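Local coordinates for protein seryl-tRNA synthetase, cytoplasmic (Candida albicans, PDB 3QO8) that attaches serine to tRNA(Ser) in two steps, activating the amino acid with ATP as Ser-AMP and then passing it to the acceptor end of the tRNA, at residues Val368-Cys373 with Leu401-Ser406; Tyr334-Ile339 with Lys350-Glu355. All coordinates share one frame; numbering follows the deposited sequence.

Contact 1: Val368-Cys373 with Leu401-Ser406. With MG (magnesium ion), chain C; SSA (5'-O-(N-(L-seryl)-sulfamoyl)adenosine), chain B.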
ATOM      1  N   VAL A 368      14.653  -5.378  14.735  1.00 16.18           N
ATOM      2  CA  VAL A 368      15.553  -4.641  13.867  1.00 15.21           C
ATOM      3  C   VAL A 368      16.585  -5.556  13.228  1.00 19.72           C
ATOM      4  O   VAL A 368      17.172  -6.402  13.917  1.00 18.71           O
ATOM      5  CB  VAL A 368      16.308  -3.536  14.663  1.00 20.70           C
ATOM      6  CG1 VAL A 368      17.471  -2.972  13.846  1.00 20.41           C
ATOM      7  CG2 VAL A 368      15.353  -2.425  15.090  1.00 20.87           C
ATOM      8  N   SER A 369      16.798  -5.395  11.917  1.00 17.32           N
ATOM      9  CA  SER A 369      17.981  -5.950  11.259  1.00 18.78           C
ATOM     10  C   SER A 369      18.790  -4.808  10.674  1.00 22.28           C
ATOM     11  O   SER A 369      18.237  -3.903  10.052  1.00 20.12           O
ATOM     12  CB  SER A 369      17.615  -6.923  10.136  1.00 18.52           C
ATOM     13  OG  SER A 369      17.179  -8.160  10.662  1.00 21.29           O
ATOM     14  N   CYS A 370      20.102  -4.872  10.862  1.00 19.11           N
ATOM     15  CA  CYS A 370      21.030  -3.847  10.419  1.00 16.95           C
ATOM     16  C   CYS A 370      22.139  -4.541   9.625  1.00 23.17           C
ATOM     17  O   CYS A 370      22.840  -5.398  10.160  1.00 19.79           O
ATOM     18  CB  CYS A 370      21.621  -3.131  11.642  1.00 15.91           C
ATOM     19  SG  CYS A 370      22.890  -1.843  11.265  1.00 22.28           S
ATOM     20  N   SER A 371      22.285  -4.181   8.354  1.00 20.58           N
ATOM     21  CA  SER A 371      23.175  -4.891   7.443  1.00 24.72           C
ATOM     22  C   SER A 371      24.118  -3.952   6.716  1.00 20.97           C
ATOM     23  O   SER A 371      23.711  -2.892   6.266  1.00 20.04           O
ATOM     24  CB  SER A 371      22.359  -5.637   6.382  1.00 19.87           C
ATOM     25  OG  SER A 371      21.485  -6.584   6.971  1.00 24.34           O
ATOM     26  N   ASN A 372      25.377  -4.360   6.595  1.00 20.70           N
ATOM     27  CA  ASN A 372      26.301  -3.750   5.649  1.00 22.05           C
ATOM     28  C   ASN A 372      26.329  -4.642   4.419  1.00 21.98           C
ATOM     29  O   ASN A 372      26.733  -5.810   4.496  1.00 23.49           O
ATOM     30  CB  ASN A 372      27.707  -3.625   6.238  1.00 21.69           C
ATOM     31  CG  ASN A 372      28.649  -2.824   5.347  1.00 25.88           C
ATOM     32  OD1 ASN A 372      28.321  -2.500   4.201  1.00 26.19           O
ATOM     33  ND2 ASN A 372      29.830  -2.506   5.873  1.00 24.14           N
ATOM     34  N   CYS A 373      25.857  -4.103   3.298  1.00 19.84           N
ATOM     35  CA  CYS A 373      25.784  -4.843   2.043  1.00 18.39           C
ATOM     36  C   CYS A 373      26.946  -4.454   1.126  1.00 22.48           C
ATOM     37  O   CYS A 373      26.958  -4.792  -0.061  1.00 23.43           O
ATOM     38  CB  CYS A 373      24.424  -4.588   1.352  1.00 18.48           C
ATOM     39  SG  CYS A 373      22.998  -5.194   2.356  1.00 26.72           S
ATOM     40  N   LEU A 401      24.177   0.412   3.113  1.00 16.94           N
ATOM     41  CA  LEU A 401      23.805  -0.206   4.370  1.00 15.78           C
ATOM     42  C   LEU A 401      22.345   0.083   4.598  1.00 18.46           C
ATOM     43  O   LEU A 401      21.830   1.113   4.149  1.00 21.83           O
ATOM     44  CB  LEU A 401      24.613   0.401   5.511  1.00 17.63           C
ATOM     45  CG  LEU A 401      26.139   0.313   5.416  1.00 21.13           C
ATOM     46  CD1 LEU A 401      26.711   1.631   4.917  1.00 16.82           C
ATOM     47  CD2 LEU A 401      26.713  -0.027   6.799  1.00 19.11           C
ATOM     48  N   ASN A 402      21.667  -0.821   5.292  1.00 16.78           N
ATOM     49  CA  ASN A 402      20.289  -0.574   5.659  1.00 16.44           C
ATOM     50  C   ASN A 402      20.052  -1.109   7.054  1.00 18.59           C
ATOM     51  O   ASN A 402      20.664  -2.108   7.458  1.00 19.43           O
ATOM     52  CB  ASN A 402      19.325  -1.208   4.649  1.00 15.59           C
ATOM     53  CG  ASN A 402      19.317  -2.732   4.715  1.00 22.45           C
ATOM     54  OD1 ASN A 402      18.567  -3.333   5.499  1.00 18.23           O
ATOM     55  ND2 ASN A 402      20.144  -3.366   3.884  1.00 18.90           N
ATOM     56  N   SER A 403      19.196  -0.424   7.804  1.00 17.85           N
ATOM     57  CA  SER A 403      18.831  -0.892   9.132  1.00 15.29           C
ATOM     58  C   SER A 403      17.420  -0.459   9.482  1.00 20.60           C
ATOM     59  O   SER A 403      17.043   0.693   9.274  1.00 18.42           O
ATOM     60  CB  SER A 403      19.823  -0.388  10.186  1.00 19.81           C
ATOM     61  OG  SER A 403      19.373  -0.697  11.503  1.00 17.80           O
ATOM     62  N   THR A 404      16.631  -1.382  10.013  1.00 18.30           N
ATOM     63  CA  THR A 404      15.353  -0.992  10.565  1.00 17.99           C
ATOM     64  C   THR A 404      15.590   0.110  11.595  1.00 21.77           C
ATOM     65  O   THR A 404      16.530   0.030  12.373  1.00 19.22           O
ATOM     66  CB  THR A 404      14.696  -2.160  11.300  1.00 16.15           C
ATOM     67  OG1 THR A 404      14.778  -3.343  10.494  1.00 15.86           O
ATOM     68  CG2 THR A 404      13.243  -1.831  11.630  1.00 12.18           C
ATOM     69  N   LEU A 405      14.756   1.145  11.599  1.00 11.35           N
ATOM     70  CA  LEU A 405      14.651   1.961  12.801  1.00 15.03           C
ATOM     71  C   LEU A 405      13.473   1.421  13.603  1.00 17.26           C
ATOM     72  O   LEU A 405      13.652   0.911  14.698  1.00 20.40           O
ATOM     73  CB  LEU A 405      14.465   3.458  12.506  1.00 14.85           C
ATOM     74  CG  LEU A 405      14.382   4.235  13.831  1.00 18.62           C
ATOM     75  CD1 LEU A 405      15.769   4.393  14.473  1.00 17.12           C
ATOM     76  CD2 LEU A 405      13.706   5.576  13.686  1.00 20.58           C
ATOM     77  N   SER A 406      12.267   1.509  13.046  1.00 16.93           N
ATOM     78  CA  SER A 406      11.101   0.900  13.689  1.00 15.06           C
ATOM     79  C   SER A 406      10.107   0.340  12.689  1.00 20.04           C
ATOM     80  O   SER A 406       9.577   1.080  11.861  1.00 16.85           O
ATOM     81  CB  SER A 406      10.384   1.893  14.608  1.00 17.26           C
ATOM     82  OG  SER A 406       9.218   1.303  15.188  1.00 16.63           O
TER
HETATM   83 MG    MG C 487      15.547  -9.722   9.848  1.00 29.07          MG
HETATM   84  N10 SSA B 486      15.345  -3.375   5.021  1.00 14.59           N
HETATM   85  CA  SSA B 486      15.703  -4.311   6.085  1.00 22.33           C
HETATM   86  CB  SSA B 486      15.973  -3.550   7.383  1.00 20.82           C
HETATM   87  OG  SSA B 486      14.747  -3.010   7.915  1.00 20.31           O
HETATM   88  C9  SSA B 486      14.602  -5.312   6.294  1.00 23.30           C
HETATM   89  O9  SSA B 486      13.532  -5.221   5.703  1.00 18.85           O
HETATM   90  N8  SSA B 486      14.859  -6.289   7.158  1.00 16.25           N
HETATM   91  S1  SSA B 486      13.725  -7.261   7.739  1.00 20.78           S
HETATM   92  O1S SSA B 486      13.210  -8.176   6.761  1.00 18.88           O
HETATM   93  O2S SSA B 486      14.274  -7.981   8.840  1.00 19.97           O
HETATM   94  O5' SSA B 486      12.563  -6.417   8.298  1.00 18.15           O
HETATM   95  C5' SSA B 486      12.799  -5.372   9.226  1.00 15.62           C
HETATM   96  C4' SSA B 486      11.812  -5.496  10.390  1.00 18.17           C
HETATM   97  O4' SSA B 486      10.442  -5.425   9.976  1.00 18.07           O
HETATM   98  C3' SSA B 486      11.905  -6.809  11.134  1.00 17.98           C
HETATM   99  O3' SSA B 486      13.037  -6.794  12.016  1.00 17.45           O
HETATM  100  C2' SSA B 486      10.565  -6.825  11.860  1.00 19.10           C
HETATM  101  O2' SSA B 486      10.614  -5.975  13.023  1.00 18.77           O
HETATM  102  C1' SSA B 486       9.614  -6.180  10.851  1.00 15.27           C
HETATM  103  N9  SSA B 486       8.901  -7.220  10.081  1.00 18.06           N
HETATM  104  C8  SSA B 486       9.428  -8.058   9.173  1.00 17.51           C
HETATM  105  N7  SSA B 486       8.448  -8.863   8.710  1.00 17.60           N
HETATM  106  C5  SSA B 486       7.309  -8.509   9.333  1.00 20.02           C
HETATM  107  C6  SSA B 486       6.005  -8.961   9.257  1.00 18.94           C
HETATM  108  N6  SSA B 486       5.710  -9.973   8.412  1.00 15.67           N
HETATM  109  N1  SSA B 486       5.055  -8.384  10.028  1.00 15.97           N
HETATM  110  C2  SSA B 486       5.369  -7.383  10.860  1.00 19.65           C
HETATM  111  N3  SSA B 486       6.622  -6.917  10.946  1.00 16.94           N
HETATM  112  C4  SSA B 486       7.602  -7.478  10.202  1.00 16.74           C
HETATM  113  O   HOH W   1      19.111  -5.265   7.336  1.00 22.34           O
HETATM  114  O   HOH W   2      14.229 -11.746   9.136  1.00 59.59           O
HETATM  115  O   HOH W   3      16.801 -11.432  10.942  1.00 21.44           O
HETATM  116  O   HOH W   4      16.859  -9.931   7.615  1.00 42.38           O

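Contact 2: Tyr334-Ile339 with Lys350-Glu355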
ATOM      1  N   TYR A 334      16.523  -4.767  25.441  1.00 21.21           N
ATOM      2  CA  TYR A 334      16.841  -5.469  24.205  1.00 21.48           C
ATOM      3  C   TYR A 334      18.208  -6.117  24.285  1.00 26.12           C
ATOM      4  O   TYR A 334      18.960  -5.875  25.223  1.00 24.63           O
ATOM      5  CB  TYR A 334      16.791  -4.511  22.997  1.00 16.37           C
ATOM      6  CG  TYR A 334      17.808  -3.391  23.095  1.00 17.77           C
ATOM      7  CD1 TYR A 334      19.135  -3.598  22.742  1.00 17.02           C
ATOM      8  CD2 TYR A 334      17.441  -2.128  23.557  1.00 15.05           C
ATOM      9  CE1 TYR A 334      20.087  -2.570  22.862  1.00 22.90           C
ATOM     10  CE2 TYR A 334      18.378  -1.097  23.672  1.00 19.99           C
ATOM     11  CZ  TYR A 334      19.696  -1.333  23.333  1.00 17.10           C
ATOM     12  OH  TYR A 334      20.617  -0.323  23.450  1.00 23.70           O
ATOM     13  N   ARG A 335      18.517  -6.948  23.298  1.00 22.90           N
ATOM     14  CA  ARG A 335      19.883  -7.384  23.072  1.00 22.58           C
ATOM     15  C   ARG A 335      20.214  -7.199  21.597  1.00 19.17           C
ATOM     16  O   ARG A 335      19.324  -7.230  20.751  1.00 18.42           O
ATOM     17  CB  ARG A 335      20.068  -8.852  23.465  1.00 23.00           C
ATOM     18  CG  ARG A 335      19.185  -9.828  22.698  1.00 19.05           C
ATOM     19  CD  ARG A 335      19.501 -11.288  23.092  1.00 20.49           C
ATOM     20  NE  ARG A 335      18.791 -12.248  22.245  1.00 22.34           N
ATOM     21  CZ  ARG A 335      18.608 -13.535  22.545  1.00 27.80           C
ATOM     22  NH1 ARG A 335      19.083 -14.033  23.677  1.00 24.90           N
ATOM     23  NH2 ARG A 335      17.951 -14.331  21.707  1.00 26.43           N
ATOM     24  N   VAL A 336      21.489  -6.989  21.303  1.00 15.93           N
ATOM     25  CA  VAL A 336      21.978  -6.943  19.920  1.00 15.64           C
ATOM     26  C   VAL A 336      22.778  -8.213  19.649  1.00 23.77           C
ATOM     27  O   VAL A 336      23.675  -8.582  20.432  1.00 21.52           O
ATOM     28  CB  VAL A 336      22.867  -5.714  19.698  1.00 18.96           C
ATOM     29  CG1 VAL A 336      23.429  -5.694  18.265  1.00 20.80           C
ATOM     30  CG2 VAL A 336      22.071  -4.435  19.971  1.00 25.92           C
ATOM     31  N   VAL A 337      22.450  -8.892  18.557  1.00 19.46           N
ATOM     32  CA  VAL A 337      23.100 -10.157  18.229  1.00 18.48           C
ATOM     33  C   VAL A 337      23.713 -10.154  16.841  1.00 19.71           C
ATOM     34  O   VAL A 337      23.131  -9.629  15.892  1.00 21.44           O
ATOM     35  CB  VAL A 337      22.125 -11.361  18.367  1.00 20.78           C
ATOM     36  CG1 VAL A 337      21.616 -11.468  19.807  1.00 21.83           C
ATOM     37  CG2 VAL A 337      20.951 -11.226  17.410  1.00 20.57           C
ATOM     38  N   GLY A 338      24.891 -10.757  16.727  1.00 20.47           N
ATOM     39  CA  GLY A 338      25.565 -10.898  15.453  1.00 20.30           C
ATOM     40  C   GLY A 338      25.096 -12.169  14.774  1.00 27.09           C
ATOM     41  O   GLY A 338      25.396 -13.272  15.223  1.00 25.34           O
ATOM     42  N   ILE A 339      24.360 -12.009  13.680  1.00 21.97           N
ATOM     43  CA  ILE A 339      23.733 -13.134  12.993  1.00 20.10           C
ATOM     44  C   ILE A 339      24.759 -14.070  12.340  1.00 22.65           C
ATOM     45  O   ILE A 339      25.691 -13.613  11.666  1.00 24.42           O
ATOM     46  CB  ILE A 339      22.715 -12.623  11.924  1.00 24.30           C
ATOM     47  CG1 ILE A 339      21.650 -11.744  12.582  1.00 24.38           C
ATOM     48  CG2 ILE A 339      22.063 -13.790  11.195  1.00 23.86           C
ATOM     49  CD1 ILE A 339      20.820 -12.473  13.665  1.00 21.70           C
ATOM     50  N   LYS A 350      27.562  -8.539   6.602  1.00 21.83           N
ATOM     51  CA  LYS A 350      27.469  -8.621   8.061  1.00 23.13           C
ATOM     52  C   LYS A 350      26.104  -8.114   8.481  1.00 22.95           C
ATOM     53  O   LYS A 350      25.615  -7.129   7.915  1.00 20.11           O
ATOM     54  CB  LYS A 350      28.549  -7.750   8.708  1.00 24.50           C
ATOM     55  CG  LYS A 350      28.600  -7.818  10.236  1.00 29.47           C
ATOM     56  CD  LYS A 350      29.686  -6.909  10.784  1.00 37.04           C
ATOM     57  CE  LYS A 350      29.782  -6.997  12.308  1.00 46.18           C
ATOM     58  NZ  LYS A 350      30.241  -8.335  12.810  1.00 46.57           N
ATOM     59  N   LYS A 351      25.493  -8.757   9.476  1.00 21.78           N
ATOM     60  CA  LYS A 351      24.194  -8.316   9.969  1.00 22.31           C
ATOM     61  C   LYS A 351      24.075  -8.410  11.493  1.00 21.74           C
ATOM     62  O   LYS A 351      24.481  -9.405  12.094  1.00 22.58           O
ATOM     63  CB  LYS A 351      23.087  -9.138   9.318  1.00 21.76           C
ATOM     64  CG  LYS A 351      21.684  -8.709   9.705  1.00 25.24           C
ATOM     65  CD  LYS A 351      20.678  -9.357   8.786  1.00 31.06           C
ATOM     66  CE  LYS A 351      19.997 -10.512   9.468  1.00 30.00           C
ATOM     67  NZ  LYS A 351      19.158 -11.269   8.513  1.00 47.51           N
ATOM     68  N   TYR A 352      23.529  -7.363  12.108  1.00 19.80           N
ATOM     69  CA  TYR A 352      23.185  -7.367  13.532  1.00 21.78           C
ATOM     70  C   TYR A 352      21.688  -7.260  13.636  1.00 27.01           C
ATOM     71  O   TYR A 352      21.081  -6.459  12.928  1.00 24.01           O
ATOM     72  CB  TYR A 352      23.754  -6.146  14.256  1.00 17.47           C
ATOM     73  CG  TYR A 352      25.191  -6.233  14.726  1.00 24.91           C
ATOM     74  CD1 TYR A 352      25.999  -7.316  14.412  1.00 22.77           C
ATOM     75  CD2 TYR A 352      25.738  -5.212  15.496  1.00 23.99           C
ATOM     76  CE1 TYR A 352      27.311  -7.368  14.846  1.00 27.85           C
ATOM     77  CE2 TYR A 352      27.037  -5.255  15.926  1.00 27.37           C
ATOM     78  CZ  TYR A 352      27.821  -6.330  15.605  1.00 29.85           C
ATOM     79  OH  TYR A 352      29.119  -6.352  16.055  1.00 38.22           O
ATOM     80  N   ASP A 353      21.085  -8.027  14.538  1.00 20.73           N
ATOM     81  CA  ASP A 353      19.678  -7.826  14.839  1.00 20.40           C
ATOM     82  C   ASP A 353      19.566  -7.233  16.240  1.00 27.19           C
ATOM     83  O   ASP A 353      20.351  -7.567  17.140  1.00 23.50           O
ATOM     84  CB  ASP A 353      18.900  -9.148  14.788  1.00 16.97           C
ATOM     85  CG  ASP A 353      18.597  -9.610  13.367  1.00 25.28           C
ATOM     86  OD1 ASP A 353      19.089  -8.989  12.394  1.00 21.82           O
ATOM     87  OD2 ASP A 353      17.874 -10.618  13.230  1.00 26.43           O
ATOM     88  N   LEU A 354      18.614  -6.328  16.419  1.00 18.67           N
ATOM     89  CA  LEU A 354      18.239  -5.897  17.751  1.00 15.81           C
ATOM     90  C   LEU A 354      16.961  -6.666  18.038  1.00 19.56           C
ATOM     91  O   LEU A 354      16.005  -6.620  17.263  1.00 17.31           O
ATOM     92  CB  LEU A 354      18.018  -4.377  17.829  1.00 15.70           C
ATOM     93  CG  LEU A 354      17.697  -3.817  19.226  1.00 18.46           C
ATOM     94  CD1 LEU A 354      18.225  -2.400  19.401  1.00 21.75           C
ATOM     95  CD2 LEU A 354      16.206  -3.874  19.529  1.00 15.23           C
ATOM     96  N   GLU A 355      16.980  -7.411  19.131  1.00 18.79           N
ATOM     97  CA  GLU A 355      15.844  -8.208  19.565  1.00 20.27           C
ATOM     98  C   GLU A 355      15.401  -7.674  20.916  1.00 18.10           C
ATOM     99  O   GLU A 355      16.191  -7.627  21.867  1.00 18.57           O
ATOM    100  CB  GLU A 355      16.248  -9.685  19.699  1.00 18.48           C
ATOM    101  CG  GLU A 355      16.930 -10.286  18.458  1.00 16.69           C
ATOM    102  CD  GLU A 355      17.332 -11.738  18.689  1.00 31.25           C
ATOM    103  OE1 GLU A 355      17.657 -12.082  19.845  1.00 27.33           O
ATOM    104  OE2 GLU A 355      17.301 -12.535  17.734  1.00 29.63           O
TER
HETATM  105  O   HOH W   5      26.427 -11.092  11.130  1.00 21.19           O

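Contact 1: Val368-Cys373 with Leu401-Ser406
Ser371 and Asn402 form a hydrogen-bonded pair between the antiparallel strands 363-372 and 399-404. Ser371 N reaches Asn402 O at 2.8 Å, and Asn402 N returns a bond to Ser371 O. The next bond, Thr404 N to Ser369 O, keeps the pattern. After it the pairing changes: Ser369 N donates to the side chain, Thr404 OG1 (3.2 Å, N-H...O 166°). Between these bonds Cys370 and Ser403 are a non-hydrogen-bonded pair, with CA-H...O contacts to the opposing carbonyls.

Van der Waals contacts fill the face that carries Cys370, Asn372, Leu401 and Ser403. Leu401 CD2 lies against the amide carbon of Asn372, CG, at 3.7 Å. Cys370 CB touches Ser403 OG, whose hydroxyl is turned to Thr404 O. Helix 312-329 covers Leu401 and Asn372 on this side.

Ser371 and Asn402 lie on the other face. Asn402 CG sits between the backbone N and the carbonyl carbon (chi1 70°), which swings the amide over the strand. Its OD1 comes to 3.1 Å from CA of the ligand SSA, a seryl-adenylate analogue, and its ND2 lies near Cys373 SG. One water donates to Asn402 OD1 and also bonds Ser371 OG.

Two further side chains meet the ligand or its metal. Thr404 OG1 donates to the seryl hydroxyl, SSA OG, at 2.6 Å. It also accepts from Ser369 N, which probably sets the direction of its hydroxyl. Ser369 OG, which has a second partner in Asp353, binds the magnesium ion at 2.4 Å. SSA O2S, three waters and Glu366 also bind the metal.

The bonds are consistent with this surface recognising the substrate serine hydroxyl, while the magnesium ion holds the sulfamoyl oxygen O2S in the place of the adenylate phosphate.

Contact 2: Tyr334-Ile339 with Lys350-Glu355
Glu355 reaches across to Arg335 and Val337 on the facing strand. Its CB lies 4.1 Å from Arg335 O. CG is anti to the carbonyl carbon (chi1 -52°), and the extended chain beyond it carries the carboxylate over Val337. There CD meets Val337 CG2 at 3.9 Å, and OE2 touches the same methyl. OE1, at the tip, takes two bonds from Arg335: NE at 2.7 Å and NH2 at 2.9 Å. Both nitrogens come from one edge of the guanidinium, with OE1 in its plane. The bonds of this salt bridge converge on OE1, so they orient the guanidinium more than the carboxylate; the two planes are 30° apart.

The backbones beneath pair Arg335 with Glu355 and Val337 with Asp353 by two bonds each. Ile339 N adds one to Lys351 O. Further along this face, Ile339 CD1 packs on the carboxylate of Asp353, which also serves Ser369.

On the reverse face Leu354 CD1 lies over the Tyr334 ring in a CH-pi contact, 3.9 Å from its centroid. Val336 CG1 meets Tyr352 CD2 obliquely. These strands form an antiparallel beta hairpin in the sheet of the class II synthetase core.

Overall arrangement
Contact 2 comes first along the chain and closes before contact 1 opens. Their centres are about 10 Å apart in one mixed sheet, within the class II core domain. Strands 350-358 and 363-372 follow each other in sequence and lie side by side, so the order across the sheet is 334-338, 350-358, 363-372, 399-404. The join is direct: Cys370 N bonds Tyr352 O, and Asp353 OD1 bonds Ser369 OG at 2.7 Å. Through this last bond Asp353 probably helps position Ser369, a magnesium ligand. Contact 1 holds residues of the ligand and metal site. Contact 2 borders it, the Lys351 side chain lying about 4 Å from the magnesium ion (nearest atoms). Helix 312-329 packs against both contacts.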